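Local coordinates for putative calcium-regulated periplasmic protein (Bacteroides thetaiotaomicron, PDB 3DB7) that binds calcium ions and is probably a calcium-regulated protein of the periplasm, built on a PepSY-like fold, at residues A79-Y84 with Y104-S109. Residues are numbered along the deposited sequence; the frame is centred on the assembly and turned at random.
Sequences AAIQKY and YEVKLS. With CA (calcium ion), chain D.
I81 of helix 79-88 meets Y104 and V106 of strand 103-108 where the helix lies against one face of the antiparallel sheet, with the CA atoms of I81 and V106 8.6 Å apart at the nearest point. The contact is a worked example of helix-on-sheet packing through a single branched side chain whose two arms serve different partners. With chi1 at -69°, CG2 of I81 is turned anti to the backbone N while CG1 lies beside it, and the arms diverge toward V106 and Y104. The longer arm runs out extended (chi2 176°) and brings its methyl over one face of the Y104 ring. There CD1 of I81 stands 4.1 Å from the ring centroid of Y104, 28° off the ring normal, a CH-pi contact. It is displaced toward the root of the ring, for CD1 of I81 comes closest to CG of Y104, at 3.7 Å. The other arm meets V106 methyl to methyl, CG2 of I81 to CG2 of V106, at 3.8 Å. Beside these contacts, F116 of strand 113-117 also touches I81, while V94 packs on V106 from strand 94-99 on the other flank; Y84 on L114 and L122 adds to the helix's seating. E105 has its CB directed away from the helix, and in the conformer described here its OE2 binds a calcium ion at 2.3 Å. Water completes much of the shell, although several water sites are too close together to be filled at once; OE2 of E105 from the second subunit is also a ligand. The chemistry thus divides by sheet face: wholly apolar toward the helix, with no hydrogen bond between residues 79-84 and 104-109, and carboxylate and metal on the reverse, where the shared calcium probably helps join the subunits.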
loop_
_atom_site.group_PDB
_atom_site.type_symbol
_atom_site.label_atom_id
_atom_site.label_comp_id
_atom_site.label_asym_id
_atom_site.label_seq_id
_atom_site.Cartn_x
_atom_site.Cartn_y
_atom_site.Cartn_z
ATOM N N ALA A 79 7.749 5.850 -17.382
ATOM C CA ALA A 79 8.096 7.226 -17.682
ATOM C C ALA A 79 7.032 8.205 -17.255
ATOM O O ALA A 79 7.332 9.291 -16.758
ATOM C CB ALA A 79 8.395 7.387 -19.206
ATOM N N ALA A 80 5.768 7.857 -17.424
ATOM C CA ALA A 80 4.716 8.822 -17.104
ATOM C C ALA A 80 4.669 9.059 -15.596
ATOM O O ALA A 80 4.420 10.160 -15.121
ATOM C CB ALA A 80 3.316 8.345 -17.555
ATOM N N ILE A 81 5.002 8.023 -14.828
ATOM C CA ILE A 81 4.985 8.166 -13.354
ATOM C C ILE A 81 6.219 8.997 -12.916
ATOM O O ILE A 81 6.143 9.896 -12.092
ATOM C CB ILE A 81 4.953 6.815 -12.666
ATOM C CG1 ILE A 81 3.586 6.161 -12.918
ATOM C CG2 ILE A 81 5.250 6.926 -11.165
ATOM C CD1 ILE A 81 3.406 4.700 -12.367
ATOM N N GLN A 82 7.361 8.740 -13.548
ATOM C CA GLN A 82 8.601 9.471 -13.245
ATOM C C GLN A 82 8.433 10.961 -13.546
ATOM O O GLN A 82 8.863 11.842 -12.811
ATOM C CB GLN A 82 9.754 8.848 -14.013
ATOM C CG GLN A 82 11.052 9.610 -13.903
ATOM C CD GLN A 82 11.679 9.615 -12.521
ATOM O OE1 GLN A 82 11.088 9.127 -11.531
ATOM N NE2 GLN A 82 12.877 10.198 -12.431
ATOM N N LYS A 83 7.721 11.259 -14.636
ATOM C CA LYS A 83 7.470 12.630 -14.989
ATOM C C LYS A 83 6.533 13.267 -13.991
ATOM O O LYS A 83 6.795 14.375 -13.583
ATOM C CB LYS A 83 6.910 12.799 -16.400
ATOM C CG LYS A 83 6.686 14.244 -16.776
ATOM C CD LYS A 83 6.401 14.457 -18.217
ATOM C CE LYS A 83 6.024 15.864 -18.494
ATOM N NZ LYS A 83 5.768 16.146 -19.982
ATOM N N TYR A 84 5.462 12.572 -13.572
ATOM C CA TYR A 84 4.559 13.138 -12.575
ATOM C C TYR A 84 5.317 13.463 -11.279
ATOM O O TYR A 84 5.140 14.520 -10.672
ATOM C CB TYR A 84 3.366 12.155 -12.288
ATOM C CG TYR A 84 2.300 12.763 -11.459
ATOM C CD1 TYR A 84 1.291 13.448 -12.057
ATOM C CD2 TYR A 84 2.384 12.757 -10.065
ATOM C CE1 TYR A 84 0.361 14.121 -11.316
ATOM C CE2 TYR A 84 1.431 13.386 -9.338
ATOM C CZ TYR A 84 0.428 14.077 -9.973
ATOM O OH TYR A 84 -0.515 14.815 -9.248
ATOM N N TYR A 104 -0.466 0.855 -10.073
ATOM C CA TYR A 104 0.857 1.091 -9.481
ATOM C C TYR A 104 0.698 1.933 -8.232
ATOM O O TYR A 104 -0.104 2.878 -8.229
ATOM C CB TYR A 104 1.752 1.922 -10.372
ATOM C CG TYR A 104 2.058 1.330 -11.657
ATOM C CD1 TYR A 104 1.214 1.498 -12.757
ATOM C CD2 TYR A 104 3.208 0.592 -11.796
ATOM C CE1 TYR A 104 1.517 0.955 -13.977
ATOM C CE2 TYR A 104 3.538 -0.015 -13.039
ATOM C CZ TYR A 104 2.661 0.172 -14.102
ATOM O OH TYR A 104 2.891 -0.350 -15.365
ATOM N N GLU A 105 1.419 1.581 -7.157
ATOM C CA GLU A 105 1.593 2.433 -5.962
ATOM C C GLU A 105 3.025 2.954 -5.982
ATOM O O GLU A 105 3.960 2.239 -6.397
ATOM C CB GLU A 105 1.466 1.644 -4.668
ATOM C CG GLU A 105 0.047 1.153 -4.280
ATOM C CD GLU A 105 0.054 0.313 -2.988
ATOM O OE1 GLU A 105 1.054 0.374 -2.207
ATOM O OE2 GLU A 105 -0.929 -0.418 -2.758
ATOM N N VAL A 106 3.200 4.212 -5.564
ATOM C CA VAL A 106 4.508 4.805 -5.406
ATOM C C VAL A 106 4.589 5.520 -4.062
ATOM O O VAL A 106 3.693 6.292 -3.719
ATOM C CB VAL A 106 4.682 5.824 -6.535
ATOM C CG1 VAL A 106 5.934 6.541 -6.391
ATOM C CG2 VAL A 106 4.590 5.065 -7.925
ATOM N N LYS A 107 5.633 5.231 -3.283
ATOM C CA LYS A 107 5.859 5.887 -1.985
ATOM C C LYS A 107 7.062 6.770 -2.098
ATOM O O LYS A 107 8.135 6.316 -2.546
ATOM C CB LYS A 107 6.096 4.866 -0.867
ATOM C CG LYS A 107 6.294 5.438 0.507
ATOM C CD LYS A 107 4.974 5.667 1.210
ATOM C CE LYS A 107 5.168 5.967 2.709
ATOM N NZ LYS A 107 3.977 6.638 3.307
ATOM N N LEU A 108 6.917 8.031 -1.722
ATOM C CA LEU A 108 7.976 9.007 -1.922
ATOM C C LEU A 108 8.677 9.274 -0.582
ATOM O O LEU A 108 8.115 9.020 0.504
ATOM C CB LEU A 108 7.412 10.345 -2.427
ATOM C CG LEU A 108 6.607 10.264 -3.722
ATOM C CD1 LEU A 108 6.067 11.668 -4.134
ATOM C CD2 LEU A 108 7.352 9.578 -4.825
ATOM N N SER A 109 9.861 9.865 -0.676
ATOM C CA SER A 109 10.643 10.141 0.544
ATOM C C SER A 109 10.010 11.192 1.479
ATOM O O SER A 109 10.362 11.279 2.677
ATOM C CB SER A 109 12.051 10.573 0.163
ATOM O OG SER A 109 12.013 11.652 -0.752
HETATM CA CA CA D . -2.535 -1.910 -3.426
HETATM O O HOH W 1 -3.427 -2.151 -5.402
HETATM O O HOH W 2 -3.908 -0.392 -4.654
HETATM O O HOH W 3 -4.367 -3.215 -4.019
HETATM O O HOH W 4 -2.772 -4.206 -3.421
#